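Local structure of FAD:protein FMN transferase (Vibrio cholerae, 6NXI) at residues G12-T17 / R41-V46; V46-Q49 / Y53-D56; V103-F108 / D120-A125. The protein probably transfers the FMN moiety of FAD onto a threonine hydroxyl of a target flavoprotein, releasing AMP in a magnesium-dependent reaction. All blocks are in the same frame, centred on the assembly; numbering follows the deposited sequence.

How the interactions relate
Interactions 1 and 2 both draw on helix 32-50, share Val46 and lie side by side at the flavin end of FAD; interaction 3 lies well apart, toward the adenosine end. Interaction 1 is the buried one, an apolar meeting of a strand end and the helix with a single water at its margin. Interaction 2, one step further along the same helix, is only partly buried and rests on charge, a salt bridge and a flat guanidinium. Interaction 3, also partly buried, is a helix-to-helix contact led by leucines. Polar bonds tie 12-17 and 41-46 to Asn47 and Arg54, whereas interactions 2 and 3 touch lightly between Tyr53 and Phe108.

Interaction 1: residues G12-T17 / R41-V46; sequences GPTMGT and RLLEEV. With FAD (flavin-adenine dinucleotide), chain B.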
# COMPACT_ATOMS: atom_id res chain seq x y z
N GLY A 12 -7.93 11.14 -12.39
CA GLY A 12 -9.17 10.38 -12.53
C GLY A 12 -9.39 9.44 -11.37
O GLY A 12 -8.63 9.39 -10.44
N PRO A 13 -10.49 8.65 -11.45
CA PRO A 13 -10.89 7.77 -10.37
C PRO A 13 -10.29 6.37 -10.54
O PRO A 13 -10.25 5.84 -11.63
CB PRO A 13 -12.42 7.68 -10.57
CG PRO A 13 -12.58 7.74 -12.08
CD PRO A 13 -11.44 8.62 -12.57
N THR A 14 -9.86 5.81 -9.43
CA THR A 14 -9.46 4.37 -9.34
C THR A 14 -9.47 3.94 -7.87
O THR A 14 -9.07 4.72 -7.02
CB THR A 14 -8.11 4.12 -10.03
OG1 THR A 14 -7.99 2.73 -10.33
CG2 THR A 14 -6.91 4.56 -9.21
N MET A 15 -9.77 2.66 -7.66
CA MET A 15 -9.57 1.95 -6.37
C MET A 15 -10.22 2.70 -5.21
O MET A 15 -9.63 2.69 -4.10
CB MET A 15 -8.08 1.79 -6.11
CG MET A 15 -7.35 1.05 -7.24
SD MET A 15 -5.61 0.87 -6.90
CE MET A 15 -4.98 0.54 -8.54
N GLY A 16 -11.35 3.35 -5.46
CA GLY A 16 -12.09 4.02 -4.37
C GLY A 16 -11.49 5.36 -4.06
O GLY A 16 -11.87 6.00 -3.07
N THR A 17 -10.50 5.77 -4.85
CA THR A 17 -9.77 7.04 -4.60
C THR A 17 -9.58 7.75 -5.95
O THR A 17 -10.33 7.47 -6.90
CB THR A 17 -8.50 6.83 -3.75
OG1 THR A 17 -7.80 8.05 -3.42
CG2 THR A 17 -7.50 5.86 -4.35
N ARG A 41 -7.13 2.30 -18.80
CA ARG A 41 -7.28 0.85 -19.12
C ARG A 41 -6.41 0.00 -18.17
O ARG A 41 -6.89 -1.11 -17.69
CB ARG A 41 -6.90 0.60 -20.59
CG ARG A 41 -7.32 -0.77 -21.10
CD ARG A 41 -6.60 -1.18 -22.37
NE ARG A 41 -5.19 -1.42 -22.13
CZ ARG A 41 -4.68 -2.49 -21.54
NH1 ARG A 41 -5.45 -3.52 -21.23
NH2 ARG A 41 -3.38 -2.55 -21.33
N LEU A 42 -5.17 0.45 -17.92
CA LEU A 42 -4.22 -0.33 -17.08
C LEU A 42 -4.81 -0.36 -15.67
O LEU A 42 -4.71 -1.38 -15.04
CB LEU A 42 -2.83 0.30 -17.15
CG LEU A 42 -2.09 0.08 -18.47
CD1 LEU A 42 -0.94 1.05 -18.59
CD2 LEU A 42 -1.59 -1.35 -18.58
N LEU A 43 -5.29 0.77 -15.18
CA LEU A 43 -5.79 0.80 -13.78
C LEU A 43 -7.10 0.01 -13.64
O LEU A 43 -7.31 -0.64 -12.59
CB LEU A 43 -5.90 2.25 -13.31
CG LEU A 43 -4.56 2.94 -13.12
CD1 LEU A 43 -4.77 4.41 -12.79
CD2 LEU A 43 -3.73 2.25 -12.05
N GLU A 44 -7.98 0.07 -14.63
CA GLU A 44 -9.21 -0.76 -14.66
C GLU A 44 -8.81 -2.23 -14.63
O GLU A 44 -9.43 -2.96 -13.90
CB GLU A 44 -10.08 -0.40 -15.85
CG GLU A 44 -10.91 0.82 -15.53
CD GLU A 44 -11.87 0.51 -14.40
OE1 GLU A 44 -11.66 1.00 -13.27
OE2 GLU A 44 -12.80 -0.30 -14.64
N GLU A 45 -7.78 -2.63 -15.38
CA GLU A 45 -7.27 -4.02 -15.30
C GLU A 45 -6.83 -4.36 -13.87
O GLU A 45 -7.06 -5.46 -13.41
CB GLU A 45 -6.15 -4.21 -16.32
CG GLU A 45 -5.58 -5.62 -16.36
CD GLU A 45 -4.59 -5.77 -17.50
OE1 GLU A 45 -3.63 -4.96 -17.57
OE2 GLU A 45 -4.82 -6.68 -18.37
N VAL A 46 -6.08 -3.47 -13.20
CA VAL A 46 -5.64 -3.78 -11.82
C VAL A 46 -6.88 -4.05 -10.97
O VAL A 46 -6.86 -4.94 -10.10
CB VAL A 46 -4.80 -2.64 -11.25
CG1 VAL A 46 -4.51 -2.88 -9.79
CG2 VAL A 46 -3.47 -2.42 -11.99
PA FAD B . -2.48 0.63 3.72
O1A FAD B . -2.05 1.21 5.02
O2A FAD B . -1.54 0.61 2.58
O5B FAD B . -3.01 -0.86 3.94
C5B FAD B . -4.20 -0.96 4.78
C4B FAD B . -5.24 -1.86 4.15
O4B FAD B . -4.75 -3.21 3.96
C3B FAD B . -6.49 -1.98 5.02
O3B FAD B . -7.44 -1.00 4.63
C2B FAD B . -6.95 -3.42 4.76
O2B FAD B . -7.70 -3.52 3.58
C1B FAD B . -5.62 -4.15 4.59
N9A FAD B . -4.97 -4.61 5.80
C8A FAD B . -5.21 -4.23 7.12
N7A FAD B . -4.33 -4.75 7.95
C5A FAD B . -3.50 -5.54 7.18
C6A FAD B . -2.42 -6.37 7.50
N6A FAD B . -1.90 -6.48 8.74
N1A FAD B . -1.79 -6.97 6.48
C2A FAD B . -2.29 -6.84 5.23
N3A FAD B . -3.31 -6.08 4.80
C4A FAD B . -3.89 -5.46 5.85
N1 FAD B . -12.16 1.07 -1.71
C2 FAD B . -13.50 1.28 -1.97
O2 FAD B . -14.21 1.90 -1.15
N3 FAD B . -14.08 0.87 -3.12
C4 FAD B . -13.38 0.19 -4.09
O4 FAD B . -13.94 -0.21 -5.11
C4X FAD B . -11.99 -0.08 -3.85
N5 FAD B . -11.30 -0.74 -4.75
C5X FAD B . -9.98 -1.00 -4.49
C6 FAD B . -9.22 -1.73 -5.43
C7 FAD B . -7.89 -2.02 -5.26
C7M FAD B . -7.14 -2.80 -6.31
C8 FAD B . -7.25 -1.55 -4.09
C8M FAD B . -5.79 -1.84 -3.82
C9 FAD B . -7.98 -0.83 -3.14
C9A FAD B . -9.34 -0.53 -3.32
N10 FAD B . -10.11 0.17 -2.38
C10 FAD B . -11.45 0.42 -2.61
C1' FAD B . -9.47 0.73 -1.17
C2' FAD B . -9.20 -0.26 -0.10
O2' FAD B . -10.41 -0.81 0.40
C3' FAD B . -8.45 0.44 1.05
O3' FAD B . -9.23 1.45 1.65
C4' FAD B . -7.17 1.14 0.64
O4' FAD B . -6.49 0.34 -0.32
C5' FAD B . -6.31 1.50 1.83
O5' FAD B . -5.04 1.97 1.34
P FAD B . -4.03 2.67 2.34
O1P FAD B . -4.72 3.66 3.18
O2P FAD B . -2.87 3.01 1.43
O3P FAD B . -3.75 1.42 3.27
O HOH W 1 -9.38 2.32 -12.65
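Leu43 points from helix 32-50 onto the end of strand 7-14 and meets both Thr14 and Met15. Its CB lies 3.7 Å from Thr14 OG1, the two side chains crossing at about a right angle. Further out the isobutyl group divides, CD1 reaching the methyl of Thr14 and CD2 coming to 4.1 Å from Met15 CE. With chi1 at -160°, Thr14 swings its hydroxyl to the helix side, where Asn47 ND2 is also hydrogen-bonded to it. Glu44 starts out away from the strand, but its carboxylate folds back. One water spans the remaining gap, 2.7 Å from Thr14 OG1 and donating to Glu44 OE1 at 2.7 Å. At Val46 the contact is apolar again, with CG1 3.7 Å from Met15 CE. The methionine reaches this far because its chain is extended beyond CG (chi2 -180°, chi3 -161°). Along the way its CB and CG lie over one face of the flavin, CB being 3.7 Å from FAD C5X. The type I' turn from Thr14 to Thr17 brings the backbone to the same face, placing Met15 O 3.1 Å from FAD N10. Met15 has the flavin beside its base and Leu43 with Val46 round its methyl. The flavin face thus meets both the apolar side chain and the carbonyl oxygen of Met15, while the hydrogen bonds of Thr14 lie toward the helix.

Interaction 2: residues V46-Q49 / Y53-D56; sequences VNDQ and YRKD. With FAD (flavin-adenine dinucleotide), chain B.
The loop that follows helix 32-50 turns back beside the helix end at the flavin pocket, and Arg54 joins the two. Its chain is extended from CG to NE (chi2 -169°, chi3 -177°), which carries the guanidinium across Asn47. Asn47 CB sits over the centre of one guanidinium face, 3.5 Å from Arg54 CZ. At the edge Arg54 NH1 donates to Asp48 OD1 at 2.8 Å, a salt bridge with an N-H...O angle of 155°. The oxygen lies in the guanidinium plane but is approached from above its own carboxylate plane. NH1 also pairs with Glu44, so two acids from successive helix turns hold this end of the arginine and would probably stabilise its charge.

Asn47 turns its amide toward the cofactor. ND2 is hydrogen-bonded to Leu43 O, which helps fix the amide's rotation, and leaves OD1 3.4 Å from FAD C6. A water lies 2.9 Å from Asn47 OD1 and 2.9 Å from FAD O4, with a weak bond from Arg54 NE. Tyr53, next to the arginine, lays one ring face over the pyrimidine portion of the flavin, its CD2 3.3 Å from FAD C4X. Tyr53 over one face and Met15 over the other sandwich the isoalloxazine, with Asn47 near C6, as part of the FAD pocket of this ApbE-family enzyme.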
# COMPACT_ATOMS: atom_id res chain seq x y z
N VAL A 46 -6.08 -3.47 -13.20
CA VAL A 46 -5.64 -3.78 -11.82
C VAL A 46 -6.88 -4.05 -10.97
O VAL A 46 -6.86 -4.94 -10.10
CB VAL A 46 -4.80 -2.64 -11.25
CG1 VAL A 46 -4.51 -2.88 -9.79
CG2 VAL A 46 -3.47 -2.42 -11.99
N ASN A 47 -7.89 -3.21 -11.15
CA ASN A 47 -9.15 -3.34 -10.36
C ASN A 47 -9.86 -4.66 -10.72
O ASN A 47 -10.31 -5.39 -9.83
CB ASN A 47 -10.07 -2.15 -10.56
CG ASN A 47 -9.65 -0.93 -9.76
OD1 ASN A 47 -10.03 -0.84 -8.59
ND2 ASN A 47 -8.86 -0.05 -10.36
N ASP A 48 -9.91 -5.00 -12.00
CA ASP A 48 -10.54 -6.27 -12.44
C ASP A 48 -9.74 -7.50 -12.02
O ASP A 48 -10.32 -8.61 -12.02
CB ASP A 48 -10.79 -6.19 -13.95
CG ASP A 48 -11.95 -5.27 -14.32
OD1 ASP A 48 -12.81 -5.02 -13.45
OD2 ASP A 48 -11.98 -4.83 -15.45
N GLN A 49 -8.45 -7.36 -11.74
CA GLN A 49 -7.62 -8.46 -11.23
C GLN A 49 -7.75 -8.53 -9.70
O GLN A 49 -7.77 -9.62 -9.15
CB GLN A 49 -6.20 -8.26 -11.70
CG GLN A 49 -6.05 -8.50 -13.19
CD GLN A 49 -4.70 -8.11 -13.70
OE1 GLN A 49 -4.03 -7.22 -13.16
NE2 GLN A 49 -4.40 -8.63 -14.91
N TYR A 53 -13.80 -5.35 -3.99
CA TYR A 53 -15.14 -4.70 -4.06
C TYR A 53 -15.86 -5.08 -5.36
O TYR A 53 -17.04 -4.81 -5.47
CB TYR A 53 -15.01 -3.18 -3.91
CG TYR A 53 -14.56 -2.73 -2.54
CD1 TYR A 53 -15.48 -2.29 -1.59
CD2 TYR A 53 -13.21 -2.72 -2.26
CE1 TYR A 53 -15.02 -1.82 -0.36
CE2 TYR A 53 -12.75 -2.31 -1.02
CZ TYR A 53 -13.65 -1.85 -0.09
OH TYR A 53 -13.10 -1.44 1.11
N ARG A 54 -15.13 -5.58 -6.37
CA ARG A 54 -15.73 -6.11 -7.61
C ARG A 54 -15.93 -7.61 -7.48
O ARG A 54 -14.97 -8.34 -7.30
CB ARG A 54 -14.85 -5.73 -8.81
CG ARG A 54 -14.70 -4.23 -8.97
CD ARG A 54 -14.05 -3.88 -10.32
NE ARG A 54 -13.85 -2.44 -10.38
CZ ARG A 54 -13.43 -1.74 -11.41
NH1 ARG A 54 -13.02 -2.34 -12.51
NH2 ARG A 54 -13.31 -0.43 -11.27
N LYS A 55 -17.19 -8.02 -7.51
CA LYS A 55 -17.63 -9.41 -7.22
C LYS A 55 -17.03 -10.38 -8.26
O LYS A 55 -16.90 -11.55 -7.93
CB LYS A 55 -19.16 -9.48 -7.21
CG LYS A 55 -19.83 -8.74 -6.06
CD LYS A 55 -21.33 -8.55 -6.25
CE LYS A 55 -22.09 -8.31 -4.95
NZ LYS A 55 -22.23 -6.86 -4.62
N ASP A 56 -16.68 -9.89 -9.45
CA ASP A 56 -16.18 -10.77 -10.54
C ASP A 56 -14.68 -10.51 -10.81
O ASP A 56 -14.18 -10.94 -11.89
CB ASP A 56 -17.09 -10.60 -11.76
CG ASP A 56 -18.55 -10.95 -11.44
OD1 ASP A 56 -18.78 -12.00 -10.79
OD2 ASP A 56 -19.44 -10.15 -11.80
PA FAD B . -2.48 0.63 3.72
O1A FAD B . -2.05 1.21 5.02
O2A FAD B . -1.54 0.61 2.58
O5B FAD B . -3.01 -0.86 3.94
C5B FAD B . -4.20 -0.96 4.78
C4B FAD B . -5.24 -1.86 4.15
O4B FAD B . -4.75 -3.21 3.96
C3B FAD B . -6.49 -1.98 5.02
O3B FAD B . -7.44 -1.00 4.63
C2B FAD B . -6.95 -3.42 4.76
O2B FAD B . -7.70 -3.52 3.58
C1B FAD B . -5.62 -4.15 4.59
N9A FAD B . -4.97 -4.61 5.80
C8A FAD B . -5.21 -4.23 7.12
N7A FAD B . -4.33 -4.75 7.95
C5A FAD B . -3.50 -5.54 7.18
C6A FAD B . -2.42 -6.37 7.50
N6A FAD B . -1.90 -6.48 8.74
N1A FAD B . -1.79 -6.97 6.48
C2A FAD B . -2.29 -6.84 5.23
N3A FAD B . -3.31 -6.08 4.80
C4A FAD B . -3.89 -5.46 5.85
N1 FAD B . -12.16 1.07 -1.71
C2 FAD B . -13.50 1.28 -1.97
O2 FAD B . -14.21 1.90 -1.15
N3 FAD B . -14.08 0.87 -3.12
C4 FAD B . -13.38 0.19 -4.09
O4 FAD B . -13.94 -0.21 -5.11
C4X FAD B . -11.99 -0.08 -3.85
N5 FAD B . -11.30 -0.74 -4.75
C5X FAD B . -9.98 -1.00 -4.49
C6 FAD B . -9.22 -1.73 -5.43
C7 FAD B . -7.89 -2.02 -5.26
C7M FAD B . -7.14 -2.80 -6.31
C8 FAD B . -7.25 -1.55 -4.09
C8M FAD B . -5.79 -1.84 -3.82
C9 FAD B . -7.98 -0.83 -3.14
C9A FAD B . -9.34 -0.53 -3.32
N10 FAD B . -10.11 0.17 -2.38
C10 FAD B . -11.45 0.42 -2.61
C1' FAD B . -9.47 0.73 -1.17
C2' FAD B . -9.20 -0.26 -0.10
O2' FAD B . -10.41 -0.81 0.40
C3' FAD B . -8.45 0.44 1.05
O3' FAD B . -9.23 1.45 1.65
C4' FAD B . -7.17 1.14 0.64
O4' FAD B . -6.49 0.34 -0.32
C5' FAD B . -6.31 1.50 1.83
O5' FAD B . -5.04 1.97 1.34
P FAD B . -4.03 2.67 2.34
O1P FAD B . -4.72 3.66 3.18
O2P FAD B . -2.87 3.01 1.43
O3P FAD B . -3.75 1.42 3.27
O HOH W 2 -12.66 -1.35 -7.45

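Interaction 3: residues V103-F108 / D120-A125; sequences VNLWGF and DEELNA. With FAD (flavin-adenine dinucleotide), chain B.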
# COMPACT_ATOMS: atom_id res chain seq x y z
N VAL A 103 -10.55 -7.52 8.40
CA VAL A 103 -10.76 -6.16 7.82
C VAL A 103 -12.27 -5.95 7.60
O VAL A 103 -12.83 -4.90 7.92
CB VAL A 103 -9.99 -6.04 6.50
CG1 VAL A 103 -10.35 -4.78 5.73
CG2 VAL A 103 -8.48 -6.13 6.73
N ASN A 104 -12.93 -6.97 7.07
CA ASN A 104 -14.36 -6.91 6.75
C ASN A 104 -15.14 -6.83 8.06
O ASN A 104 -16.02 -5.97 8.16
CB ASN A 104 -14.78 -8.09 5.90
CG ASN A 104 -14.16 -8.09 4.52
OD1 ASN A 104 -13.46 -7.16 4.14
ND2 ASN A 104 -14.31 -9.21 3.82
N LEU A 105 -14.79 -7.65 9.06
CA LEU A 105 -15.49 -7.63 10.38
C LEU A 105 -15.49 -6.21 10.97
O LEU A 105 -16.53 -5.79 11.54
CB LEU A 105 -14.82 -8.64 11.30
CG LEU A 105 -15.44 -8.74 12.70
CD1 LEU A 105 -16.82 -9.39 12.66
CD2 LEU A 105 -14.52 -9.49 13.64
N TRP A 106 -14.35 -5.55 10.94
CA TRP A 106 -14.18 -4.26 11.63
C TRP A 106 -14.78 -3.10 10.84
O TRP A 106 -14.74 -1.99 11.34
CB TRP A 106 -12.71 -4.06 11.99
CG TRP A 106 -12.30 -4.95 13.13
CD1 TRP A 106 -11.49 -6.05 13.09
CD2 TRP A 106 -12.76 -4.87 14.49
NE1 TRP A 106 -11.41 -6.62 14.31
CE2 TRP A 106 -12.14 -5.91 15.20
CE3 TRP A 106 -13.54 -3.94 15.18
CZ2 TRP A 106 -12.34 -6.11 16.56
CZ3 TRP A 106 -13.72 -4.12 16.53
CH2 TRP A 106 -13.13 -5.20 17.19
N GLY A 107 -15.22 -3.32 9.60
CA GLY A 107 -15.97 -2.32 8.82
C GLY A 107 -15.16 -1.67 7.73
O GLY A 107 -15.61 -0.59 7.25
N PHE A 108 -14.03 -2.23 7.32
CA PHE A 108 -13.09 -1.58 6.39
C PHE A 108 -13.04 -2.26 5.04
O PHE A 108 -12.08 -1.98 4.27
CB PHE A 108 -11.73 -1.46 7.04
CG PHE A 108 -11.74 -0.61 8.28
CD1 PHE A 108 -11.86 0.75 8.16
CD2 PHE A 108 -11.58 -1.18 9.54
CE1 PHE A 108 -11.82 1.54 9.29
CE2 PHE A 108 -11.56 -0.39 10.67
CZ PHE A 108 -11.65 0.98 10.53
N ASP A 120 -16.33 -11.37 21.16
CA ASP A 120 -15.09 -12.19 21.17
C ASP A 120 -15.37 -13.47 20.37
O ASP A 120 -14.48 -13.92 19.64
CB ASP A 120 -14.62 -12.46 22.61
CG ASP A 120 -13.81 -11.32 23.21
OD1 ASP A 120 -13.86 -10.19 22.69
OD2 ASP A 120 -13.15 -11.56 24.24
N GLU A 121 -16.60 -14.00 20.42
CA GLU A 121 -16.91 -15.23 19.65
C GLU A 121 -16.89 -14.96 18.15
O GLU A 121 -16.34 -15.81 17.41
CB GLU A 121 -18.27 -15.82 20.03
CG GLU A 121 -18.25 -16.41 21.41
CD GLU A 121 -18.52 -15.45 22.55
OE1 GLU A 121 -18.47 -14.18 22.36
OE2 GLU A 121 -18.79 -15.96 23.65
N GLU A 122 -17.48 -13.87 17.66
CA GLU A 122 -17.44 -13.53 16.22
C GLU A 122 -16.00 -13.27 15.81
O GLU A 122 -15.59 -13.67 14.68
CB GLU A 122 -18.31 -12.31 15.90
CG GLU A 122 -18.45 -12.08 14.39
CD GLU A 122 -19.47 -11.07 13.89
OE1 GLU A 122 -19.62 -10.02 14.53
OE2 GLU A 122 -20.07 -11.31 12.80
N LEU A 123 -15.27 -12.54 16.66
CA LEU A 123 -13.85 -12.21 16.34
C LEU A 123 -13.09 -13.55 16.18
O LEU A 123 -12.36 -13.73 15.20
CB LEU A 123 -13.26 -11.35 17.44
CG LEU A 123 -11.78 -11.05 17.33
CD1 LEU A 123 -11.50 -10.34 16.01
CD2 LEU A 123 -11.30 -10.19 18.48
N ASN A 124 -13.23 -14.44 17.16
CA ASN A 124 -12.47 -15.71 17.19
C ASN A 124 -12.82 -16.53 15.95
O ASN A 124 -11.90 -17.16 15.40
CB ASN A 124 -12.65 -16.48 18.50
CG ASN A 124 -11.85 -15.86 19.63
OD1 ASN A 124 -10.94 -15.07 19.38
ND2 ASN A 124 -12.23 -16.14 20.86
N ALA A 125 -14.08 -16.55 15.53
CA ALA A 125 -14.50 -17.27 14.30
C ALA A 125 -13.79 -16.70 13.07
O ALA A 125 -13.39 -17.44 12.17
CB ALA A 125 -15.99 -17.20 14.14
PA FAD B . -2.48 0.63 3.72
O1A FAD B . -2.05 1.21 5.02
O2A FAD B . -1.54 0.61 2.58
O5B FAD B . -3.01 -0.86 3.94
C5B FAD B . -4.20 -0.96 4.78
C4B FAD B . -5.24 -1.86 4.15
O4B FAD B . -4.75 -3.21 3.96
C3B FAD B . -6.49 -1.98 5.02
O3B FAD B . -7.44 -1.00 4.63
C2B FAD B . -6.95 -3.42 4.76
O2B FAD B . -7.70 -3.52 3.58
C1B FAD B . -5.62 -4.15 4.59
N9A FAD B . -4.97 -4.61 5.80
C8A FAD B . -5.21 -4.23 7.12
N7A FAD B . -4.33 -4.75 7.95
C5A FAD B . -3.50 -5.54 7.18
C6A FAD B . -2.42 -6.37 7.50
N6A FAD B . -1.90 -6.48 8.74
N1A FAD B . -1.79 -6.97 6.48
C2A FAD B . -2.29 -6.84 5.23
N3A FAD B . -3.31 -6.08 4.80
C4A FAD B . -3.89 -5.46 5.85
N1 FAD B . -12.16 1.07 -1.71
C2 FAD B . -13.50 1.28 -1.97
O2 FAD B . -14.21 1.90 -1.15
N3 FAD B . -14.08 0.87 -3.12
C4 FAD B . -13.38 0.19 -4.09
O4 FAD B . -13.94 -0.21 -5.11
C4X FAD B . -11.99 -0.08 -3.85
N5 FAD B . -11.30 -0.74 -4.75
C5X FAD B . -9.98 -1.00 -4.49
C6 FAD B . -9.22 -1.73 -5.43
C7 FAD B . -7.89 -2.02 -5.26
C7M FAD B . -7.14 -2.80 -6.31
C8 FAD B . -7.25 -1.55 -4.09
C8M FAD B . -5.79 -1.84 -3.82
C9 FAD B . -7.98 -0.83 -3.14
C9A FAD B . -9.34 -0.53 -3.32
N10 FAD B . -10.11 0.17 -2.38
C10 FAD B . -11.45 0.42 -2.61
C1' FAD B . -9.47 0.73 -1.17
C2' FAD B . -9.20 -0.26 -0.10
O2' FAD B . -10.41 -0.81 0.40
C3' FAD B . -8.45 0.44 1.05
O3' FAD B . -9.23 1.45 1.65
C4' FAD B . -7.17 1.14 0.64
O4' FAD B . -6.49 0.34 -0.32
C5' FAD B . -6.31 1.50 1.83
O5' FAD B . -5.04 1.97 1.34
P FAD B . -4.03 2.67 2.34
O1P FAD B . -4.72 3.66 3.18
O2P FAD B . -2.87 3.01 1.43
O3P FAD B . -3.75 1.42 3.27
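Leu105 and Leu123 cross at about a right angle between two short helices, and the other contacts gather round that pair. The chi1 of -180° swings Leu105 CG away from the backbone nitrogen, toward helix 120-127, where its two methyls part. CD2 goes to Leu123, 3.9 Å from its CD1 and equally near its CA, so the methyl rests on the helix backbone as well as on the side chain. CD1 turns instead to Glu122, against its CG and carboxylate; the close approach holds for one of two conformers and is doubtful in detail. Here the extended glutamate lies obliquely against the leucine, and its OE1 is taken up by a salt bridge with Arg113.

Trp106 approaches Leu123 obliquely too, its NE1 4.1 Å from Leu123 CD1. That nitrogen donates to Gly248 O, which anchors the indole, while Leu105 CD2 lies over one face of the same ring, offset toward the rim. The leucine methyl is therefore shared between the tryptophan of its own segment and the facing helix.

Gly107, at positive phi, closes the helix in a Schellman motif, with Phe108 N bonded back to Val103 O at 3.0 Å. Val103 faces the other way, its CG1 3.6 Å from FAD O2B on the adenosine ribose. Helix 100-105 thus lies between the adenosine ribose and helix 120-127. Phe108 meets the ring of Tyr239, Leu105 also touches Arg126 further along helix 120-127, and Asp120 at the start of that helix forms a salt bridge with Arg249.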